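Long-range contact in plasmodium falciparum gamete antigen 27/25 (Plasmodium falciparum, PDB 1N81), which is a gametocyte protein essential for sexual development of the malaria parasite, of unknown molecular function though possibly able to dimerise: residues E22-M34 against R80-V94. Residues are numbered along the deposited sequence; the frame is centred on the assembly and turned at random.
Sequences EFHACSDYIYLLM and RISDRLISYCTDKEV
Glu22 is held by two arginines, Arg80 and Arg84, one turn apart on the facing helix, in a buried salt-bridge network. Arg80 grips it side-on: its NE donates to Glu22 OE1 at 2.8 Å and its NH2 to Glu22 OE2, each through a syn lone pair. Carboxylate and guanidinium are nearly coplanar here (16°). Arg84 comes end-on and steeply turned, NH1 meeting the anti lone pair of Glu22 OE1 at 2.7 Å, while NH2 approaches that oxygen from above the carboxylate plane. OE1 thus accepts three N-H groups, an environment that should favour the ionised acid. Glu22 reaches the arginines on an extended chain, its CG anti to the backbone N (chi1 169°). Phe23 lays CE2 over one face of the Arg84 guanidinium, leaving the edge to hydrogen bonds; Glu109 takes a further salt bridge from NH2.

Beyond the charges the interface is apolar. Small Ala25 and Cys26 leave room for Ile81, whose CD1 packs on Ala25 CB (3.9 Å), and Cys26 SG lies against the aliphatic Arg84 CD (3.7 Å). Leu85 divides its branches, CD1 meeting the Tyr29 ring at CD2 (3.5 Å) and CD2 touching both Ile30 CG1 and Leu33 CD1. The Tyr29 hydroxyl bonds to Ala46 O. After the helix, the chain returns so that Val94 CG1 rests on Met34 CB (3.7 Å).

The helical segments 22-34 and 80-89 run in broadly the same direction, with axes 10.0 Å apart at closest approach and crossing at -43°. They pack helices 13-35 and 71-89 together inside this all-helical protein, with helix 156-173 beside the salt bridges, helix 96-122 at Ile30 and helix 42-47 at Leu33 and Val94.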
# COMPACT_ATOMS: atom_id res chain seq x y z
N GLU A 22 3.80 3.76 4.03
CA GLU A 22 2.36 3.53 4.14
C GLU A 22 2.03 2.27 4.93
O GLU A 22 1.19 2.29 5.83
CB GLU A 22 1.74 3.37 2.73
CG GLU A 22 0.29 2.85 2.74
CD GLU A 22 -0.52 3.21 1.49
OE1 GLU A 22 -1.68 2.74 1.36
OE2 GLU A 22 -0.01 3.97 0.64
N PHE A 23 2.70 1.17 4.62
CA PHE A 23 2.37 -0.05 5.31
C PHE A 23 2.87 -0.13 6.75
O PHE A 23 2.19 -0.73 7.58
CB PHE A 23 2.80 -1.27 4.46
CG PHE A 23 1.90 -1.50 3.26
CD1 PHE A 23 2.21 -0.95 2.01
CD2 PHE A 23 0.70 -2.19 3.40
CE1 PHE A 23 1.34 -1.07 0.92
CE2 PHE A 23 -0.21 -2.33 2.29
CZ PHE A 23 0.12 -1.76 1.04
N HIS A 24 4.02 0.46 7.07
CA HIS A 24 4.47 0.43 8.47
C HIS A 24 3.63 1.41 9.26
O HIS A 24 3.28 1.16 10.42
CB HIS A 24 5.96 0.78 8.60
CG HIS A 24 6.87 -0.36 8.26
ND1 HIS A 24 7.33 -1.25 9.21
CD2 HIS A 24 7.33 -0.80 7.07
CE1 HIS A 24 8.03 -2.19 8.61
NE2 HIS A 24 8.05 -1.95 7.31
N ALA A 25 3.26 2.51 8.62
CA ALA A 25 2.41 3.46 9.34
C ALA A 25 1.07 2.75 9.64
O ALA A 25 0.48 2.93 10.71
CB ALA A 25 2.17 4.75 8.50
N CYS A 26 0.61 1.93 8.70
CA CYS A 26 -0.65 1.22 8.88
C CYS A 26 -0.50 0.18 10.02
O CYS A 26 -1.34 0.12 10.92
CB CYS A 26 -1.08 0.54 7.56
SG CYS A 26 -2.79 -0.12 7.61
N SER A 27 0.56 -0.61 9.97
CA SER A 27 0.82 -1.61 11.00
C SER A 27 0.89 -0.90 12.36
O SER A 27 0.22 -1.31 13.30
CB SER A 27 2.12 -2.34 10.71
OG SER A 27 2.38 -3.32 11.71
N ASP A 28 1.68 0.17 12.46
CA ASP A 28 1.78 0.91 13.72
C ASP A 28 0.40 1.36 14.22
O ASP A 28 0.05 1.18 15.39
CB ASP A 28 2.65 2.18 13.57
CG ASP A 28 4.13 1.88 13.37
OD1 ASP A 28 4.57 0.73 13.56
OD2 ASP A 28 4.86 2.82 13.01
N TYR A 29 -0.39 1.96 13.34
CA TYR A 29 -1.70 2.44 13.76
C TYR A 29 -2.61 1.30 14.20
O TYR A 29 -3.45 1.48 15.07
CB TYR A 29 -2.35 3.23 12.64
CG TYR A 29 -3.34 4.22 13.16
CD1 TYR A 29 -2.94 5.49 13.53
CD2 TYR A 29 -4.71 3.88 13.29
CE1 TYR A 29 -3.86 6.43 14.02
CE2 TYR A 29 -5.64 4.81 13.78
CZ TYR A 29 -5.21 6.08 14.14
OH TYR A 29 -6.10 7.02 14.61
N ILE A 30 -2.44 0.13 13.60
CA ILE A 30 -3.26 -1.01 13.99
C ILE A 30 -2.83 -1.44 15.39
O ILE A 30 -3.64 -1.93 16.17
CB ILE A 30 -3.12 -2.18 12.99
CG1 ILE A 30 -3.94 -1.88 11.73
CG2 ILE A 30 -3.58 -3.50 13.62
CD1 ILE A 30 -3.79 -2.89 10.65
N TYR A 31 -1.55 -1.24 15.71
CA TYR A 31 -1.07 -1.58 17.04
C TYR A 31 -1.77 -0.66 18.05
O TYR A 31 -2.22 -1.10 19.10
CB TYR A 31 0.42 -1.38 17.16
CG TYR A 31 0.96 -1.80 18.51
CD1 TYR A 31 1.26 -3.12 18.78
CD2 TYR A 31 1.12 -0.86 19.53
CE1 TYR A 31 1.73 -3.50 20.04
CE2 TYR A 31 1.59 -1.24 20.79
CZ TYR A 31 1.89 -2.55 21.03
OH TYR A 31 2.36 -2.91 22.27
N LEU A 32 -1.86 0.62 17.72
CA LEU A 32 -2.53 1.58 18.58
C LEU A 32 -3.96 1.10 18.83
O LEU A 32 -4.42 1.00 19.97
CB LEU A 32 -2.59 2.97 17.90
CG LEU A 32 -3.48 4.01 18.59
CD1 LEU A 32 -2.86 4.33 19.99
CD2 LEU A 32 -3.60 5.28 17.74
N LEU A 33 -4.67 0.79 17.74
CA LEU A 33 -6.05 0.34 17.86
C LEU A 33 -6.14 -0.78 18.88
O LEU A 33 -7.03 -0.79 19.72
CB LEU A 33 -6.60 -0.14 16.51
CG LEU A 33 -6.90 1.00 15.54
CD1 LEU A 33 -7.46 0.46 14.23
CD2 LEU A 33 -7.87 1.95 16.19
N MET A 34 -5.21 -1.71 18.79
CA MET A 34 -5.17 -2.84 19.69
C MET A 34 -5.03 -2.39 21.15
O MET A 34 -5.68 -2.94 22.02
CB MET A 34 -4.04 -3.79 19.26
CG MET A 34 -3.93 -5.09 20.04
SD MET A 34 -3.04 -4.81 21.58
CE MET A 34 -1.37 -4.56 20.99
N ARG A 80 -6.22 5.44 2.29
CA ARG A 80 -6.04 3.99 2.17
C ARG A 80 -5.83 3.34 3.53
O ARG A 80 -6.36 2.27 3.81
CB ARG A 80 -4.87 3.65 1.22
CG ARG A 80 -5.23 3.77 -0.29
CD ARG A 80 -4.10 3.17 -1.13
NE ARG A 80 -2.83 3.88 -0.92
CZ ARG A 80 -2.44 4.94 -1.61
NH1 ARG A 80 -3.24 5.41 -2.57
NH2 ARG A 80 -1.26 5.51 -1.37
N ILE A 81 -5.07 4.00 4.39
CA ILE A 81 -4.81 3.44 5.71
C ILE A 81 -6.13 3.35 6.49
O ILE A 81 -6.47 2.29 7.04
CB ILE A 81 -3.77 4.29 6.48
CG1 ILE A 81 -2.34 4.03 5.93
CG2 ILE A 81 -3.84 3.95 7.96
CD1 ILE A 81 -1.22 4.98 6.56
N SER A 82 -6.89 4.44 6.54
CA SER A 82 -8.15 4.42 7.26
C SER A 82 -9.05 3.32 6.68
O SER A 82 -9.69 2.59 7.42
CB SER A 82 -8.86 5.78 7.19
OG SER A 82 -10.01 5.74 8.02
N ASP A 83 -9.08 3.18 5.36
CA ASP A 83 -9.92 2.13 4.81
C ASP A 83 -9.48 0.74 5.25
O ASP A 83 -10.32 -0.13 5.46
CB ASP A 83 -9.98 2.23 3.28
CG ASP A 83 -10.74 3.48 2.81
OD1 ASP A 83 -11.43 4.11 3.66
OD2 ASP A 83 -10.65 3.82 1.62
N ARG A 84 -8.18 0.53 5.41
CA ARG A 84 -7.69 -0.77 5.84
C ARG A 84 -8.12 -1.01 7.28
O ARG A 84 -8.42 -2.14 7.65
CB ARG A 84 -6.16 -0.88 5.73
CG ARG A 84 -5.62 -0.99 4.29
CD ARG A 84 -4.10 -1.23 4.28
NE ARG A 84 -3.59 -1.07 2.92
CZ ARG A 84 -3.08 0.05 2.42
NH1 ARG A 84 -2.97 1.14 3.17
NH2 ARG A 84 -2.70 0.07 1.15
N LEU A 85 -8.14 0.06 8.09
CA LEU A 85 -8.55 -0.08 9.50
C LEU A 85 -9.98 -0.63 9.55
O LEU A 85 -10.28 -1.59 10.27
CB LEU A 85 -8.50 1.27 10.21
CG LEU A 85 -7.14 1.99 10.18
CD1 LEU A 85 -7.23 3.25 11.00
CD2 LEU A 85 -6.04 1.10 10.70
N ILE A 86 -10.87 -0.01 8.77
CA ILE A 86 -12.27 -0.42 8.72
C ILE A 86 -12.44 -1.81 8.07
O ILE A 86 -13.28 -2.59 8.49
CB ILE A 86 -13.10 0.65 7.98
CG1 ILE A 86 -13.22 1.88 8.90
CG2 ILE A 86 -14.46 0.11 7.59
CD1 ILE A 86 -13.90 3.05 8.27
N SER A 87 -11.60 -2.14 7.09
CA SER A 87 -11.69 -3.44 6.44
C SER A 87 -11.19 -4.60 7.31
O SER A 87 -11.74 -5.71 7.27
CB SER A 87 -10.89 -3.41 5.13
OG SER A 87 -10.97 -4.65 4.45
N TYR A 88 -10.14 -4.36 8.10
CA TYR A 88 -9.53 -5.41 8.92
C TYR A 88 -9.79 -5.36 10.43
O TYR A 88 -9.60 -6.37 11.13
CB TYR A 88 -7.99 -5.37 8.76
CG TYR A 88 -7.47 -5.43 7.34
CD1 TYR A 88 -6.24 -4.85 6.99
CD2 TYR A 88 -8.17 -6.14 6.35
CE1 TYR A 88 -5.72 -4.96 5.71
CE2 TYR A 88 -7.65 -6.26 5.05
CZ TYR A 88 -6.43 -5.67 4.75
OH TYR A 88 -5.93 -5.77 3.47
N CYS A 89 -10.21 -4.22 10.96
CA CYS A 89 -10.38 -4.12 12.41
C CYS A 89 -11.76 -3.78 12.93
O CYS A 89 -11.93 -3.55 14.12
CB CYS A 89 -9.40 -3.07 12.96
SG CYS A 89 -7.65 -3.34 12.50
N THR A 90 -12.74 -3.77 12.04
CA THR A 90 -14.10 -3.37 12.38
C THR A 90 -15.07 -4.49 12.75
O THR A 90 -16.29 -4.30 12.74
CB THR A 90 -14.63 -2.50 11.22
OG1 THR A 90 -15.26 -1.33 11.75
CG2 THR A 90 -15.58 -3.25 10.32
N ASP A 91 -14.52 -5.64 13.12
CA ASP A 91 -15.34 -6.78 13.54
C ASP A 91 -14.63 -7.50 14.67
O ASP A 91 -14.73 -7.12 15.84
CB ASP A 91 -15.53 -7.77 12.38
CG ASP A 91 -16.19 -7.14 11.18
OD1 ASP A 91 -17.26 -6.52 11.35
OD2 ASP A 91 -15.62 -7.27 10.06
N LYS A 92 -13.91 -8.55 14.30
CA LYS A 92 -13.15 -9.37 15.23
C LYS A 92 -12.49 -8.53 16.32
O LYS A 92 -12.29 -7.33 16.18
CB LYS A 92 -12.08 -10.15 14.46
CG LYS A 92 -12.63 -10.92 13.26
CD LYS A 92 -11.56 -11.81 12.66
CE LYS A 92 -12.09 -12.69 11.54
NZ LYS A 92 -11.00 -13.52 10.92
N GLU A 93 -12.15 -9.20 17.41
CA GLU A 93 -11.51 -8.53 18.53
C GLU A 93 -10.08 -8.21 18.12
O GLU A 93 -9.30 -9.12 17.83
CB GLU A 93 -11.53 -9.46 19.74
CG GLU A 93 -11.06 -8.85 21.05
CD GLU A 93 -11.34 -9.76 22.24
OE1 GLU A 93 -12.53 -10.02 22.52
OE2 GLU A 93 -10.37 -10.22 22.90
N VAL A 94 -9.74 -6.93 18.07
CA VAL A 94 -8.39 -6.56 17.69
C VAL A 94 -7.41 -6.99 18.77
O VAL A 94 -6.96 -6.19 19.59
CB VAL A 94 -8.25 -5.05 17.45
CG1 VAL A 94 -6.80 -4.74 17.00
CG2 VAL A 94 -9.25 -4.60 16.39